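Uncharacterized protein (Deinococcus radiodurans, PDB 2A1V) is of unknown function but belongs to the YjbR family, whose fold sets helices against an antiparallel beta sheet. Local coordinates at residues E32-K37 with T50-D55. Residues are numbered along the deposited sequence; the frame is centred on the assembly and turned at random. Where two conformers were deposited one is given.
Sequences ETLVFK and TDITQD
Thr50 and Leu34 form a hydrogen-bonded antiparallel pair at the open end of the beta hairpin made by strands 33-38 and 43-51. Two backbone bonds join them. Thr50 N gives to Leu34 O at 2.9 Å, and Leu34 N gives to Thr50 O, also at 2.9 Å. The second bond is more bent, 132° at the hydrogen. Thr50 O also receives a CA-H...O contact from Thr33 CA. The side chains of Thr50 and Leu34 share the sheet face covered by helix 10-17, where Thr50 packs on Leu13 and Leu34 on Val10. Thr50 OG1 bonds to the backbone O of Arg58 on the next strand.

Asp51 and Thr33 follow as a non-hydrogen-bonded pair on the other face. Their side chains cross at about a right angle. Asp51 CG lies anti to the backbone N (chi1 177°), which carries OD1 past the strand end. There Asp51 OD1 accepts a hydrogen bond from Thr53 N at 3.2 Å, from above the carboxylate plane, and closes an Asx turn. A water gives a second hydrogen bond to OD1 and accepts one from Glu32 N, so it bridges the two segments. With an alanine here, Thr53 N would probably lose its side-chain acceptor and the water its link to the second segment.

A type I turn runs from Asp51 to Gln54 and bends the chain out of the sheet. Ile52 N still bonds across to Glu32 O at 3.1 Å, nearly straight, with the donor above the carbonyl plane. Ile52 also reaches across with both branches. Ile52 CG2 lies against Leu34 CB at 3.8 Å. Ile52 CG1 lies against Glu32 CB at 3.7 Å. Beyond it, Thr53 CB meets Glu32 CG at 4.0 Å.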
loop_
_atom_site.group_PDB
_atom_site.type_symbol
_atom_site.label_atom_id
_atom_site.label_comp_id
_atom_site.label_asym_id
_atom_site.label_seq_id
_atom_site.Cartn_x
_atom_site.Cartn_y
_atom_site.Cartn_z
ATOM N N GLU A 32 -12.731 10.490 6.023
ATOM C CA GLU A 32 -12.168 10.568 4.696
ATOM C C GLU A 32 -11.045 9.564 4.476
ATOM O O GLU A 32 -10.165 9.794 3.658
ATOM C CB GLU A 32 -11.676 11.995 4.378
ATOM C CG GLU A 32 -12.434 13.189 5.038
ATOM C CD GLU A 32 -13.960 13.203 4.860
ATOM O OE1 GLU A 32 -14.555 12.324 4.211
ATOM O OE2 GLU A 32 -14.593 14.098 5.459
ATOM N N THR A 33 -11.050 8.452 5.214
ATOM C CA THR A 33 -10.091 7.376 4.952
ATOM C C THR A 33 -10.419 6.563 3.648
ATOM O O THR A 33 -11.345 5.751 3.560
ATOM C CB THR A 33 -9.927 6.470 6.196
ATOM O OG1 THR A 33 -9.618 7.279 7.358
ATOM C CG2 THR A 33 -8.751 5.451 5.963
ATOM N N LEU A 34 -9.643 6.855 2.626
ATOM C CA LEU A 34 -9.600 6.087 1.400
ATOM C C LEU A 34 -8.864 4.746 1.617
ATOM O O LEU A 34 -7.728 4.695 2.101
ATOM C CB LEU A 34 -8.896 6.901 0.327
ATOM C CG LEU A 34 -8.822 6.322 -1.086
ATOM C CD1 LEU A 34 -10.228 6.044 -1.752
ATOM C CD2 LEU A 34 -7.999 7.278 -1.932
ATOM N N VAL A 35 -9.549 3.671 1.242
ATOM C CA VAL A 35 -9.054 2.307 1.409
ATOM C C VAL A 35 -8.974 1.610 0.045
ATOM O O VAL A 35 -9.912 1.600 -0.733
ATOM C CB VAL A 35 -9.940 1.521 2.382
ATOM C CG1 VAL A 35 -9.339 0.149 2.680
ATOM C CG2 VAL A 35 -10.138 2.284 3.697
ATOM N N PHE A 36 -7.798 1.091 -0.249
ATOM C CA PHE A 36 -7.560 0.275 -1.434
ATOM C C PHE A 36 -7.598 -1.177 -1.021
ATOM O O PHE A 36 -6.890 -1.606 -0.093
ATOM C CB PHE A 36 -6.223 0.601 -2.102
ATOM C CG PHE A 36 -6.079 2.033 -2.490
ATOM C CD1 PHE A 36 -5.569 2.963 -1.591
ATOM C CD2 PHE A 36 -6.430 2.448 -3.774
ATOM C CE1 PHE A 36 -5.430 4.308 -1.941
ATOM C CE2 PHE A 36 -6.265 3.776 -4.161
ATOM C CZ PHE A 36 -5.774 4.713 -3.247
ATOM N N LYS A 37 -8.451 -1.931 -1.708
ATOM C CA LYS A 37 -8.661 -3.341 -1.425
ATOM C C LYS A 37 -8.443 -4.115 -2.724
ATOM O O LYS A 37 -8.612 -3.569 -3.824
ATOM C CB LYS A 37 -10.065 -3.566 -0.852
ATOM C CG LYS A 37 -10.290 -2.982 0.560
ATOM C CD LYS A 37 -11.734 -3.173 1.077
ATOM C CE LYS A 37 -11.879 -2.950 2.592
ATOM N NZ LYS A 37 -13.294 -3.041 3.153
ATOM N N THR A 50 -5.276 5.798 3.314
ATOM C CA THR A 50 -4.817 7.156 3.663
ATOM C C THR A 50 -6.005 8.059 3.956
ATOM O O THR A 50 -7.062 7.876 3.363
ATOM C CB THR A 50 -3.930 7.802 2.527
ATOM O OG1 THR A 50 -3.219 8.980 3.015
ATOM C CG2 THR A 50 -4.782 8.123 1.318
ATOM N N ASP A 51 -5.819 9.031 4.849
ATOM C CA ASP A 51 -6.855 9.988 5.208
ATOM C C ASP A 51 -6.616 11.214 4.336
ATOM O O ASP A 51 -5.621 11.963 4.497
ATOM C CB ASP A 51 -6.813 10.293 6.705
ATOM C CG ASP A 51 -7.824 11.338 7.132
ATOM O OD1 ASP A 51 -8.575 11.923 6.286
ATOM O OD2 ASP A 51 -7.840 11.593 8.354
ATOM N N ILE A 52 -7.524 11.389 3.379
ATOM C CA ILE A 52 -7.351 12.359 2.294
ATOM C C ILE A 52 -7.531 13.798 2.699
ATOM O O ILE A 52 -7.187 14.682 1.935
ATOM C CB ILE A 52 -8.220 12.040 1.043
ATOM C CG1 ILE A 52 -9.715 12.316 1.243
ATOM C CG2 ILE A 52 -7.978 10.612 0.572
ATOM C CD1 ILE A 52 -10.474 12.470 -0.132
ATOM N N THR A 53 -8.036 14.058 3.911
ATOM C CA THR A 53 -8.088 15.427 4.414
ATOM C C THR A 53 -6.796 15.935 5.118
ATOM O O THR A 53 -6.745 17.108 5.532
ATOM C CB THR A 53 -9.307 15.686 5.358
ATOM O OG1 THR A 53 -9.448 17.103 5.566
ATOM C CG2 THR A 53 -9.121 15.035 6.676
ATOM N N GLN A 54 -5.792 15.079 5.283
ATOM C CA GLN A 54 -4.517 15.479 5.896
ATOM C C GLN A 54 -3.440 15.854 4.858
ATOM O O GLN A 54 -3.194 15.121 3.872
ATOM C CB GLN A 54 -3.956 14.337 6.736
ATOM C CG GLN A 54 -4.792 13.889 7.907
ATOM C CD GLN A 54 -4.113 12.771 8.735
ATOM O OE1 GLN A 54 -3.730 11.690 8.206
ATOM N NE2 GLN A 54 -3.991 13.021 10.049
ATOM N N ASP A 55 -2.773 16.971 5.110
ATOM C CA ASP A 55 -1.628 17.417 4.317
ATOM C C ASP A 55 -0.464 17.672 5.293
ATOM O O ASP A 55 -0.578 18.523 6.142
ATOM C CB ASP A 55 -2.052 18.679 3.574
ATOM C CG ASP A 55 -0.968 19.272 2.674
ATOM O OD1 ASP A 55 0.147 18.719 2.478
ATOM O OD2 ASP A 55 -1.256 20.383 2.173
HETATM O O HOH W 1 -10.883 12.195 7.875
#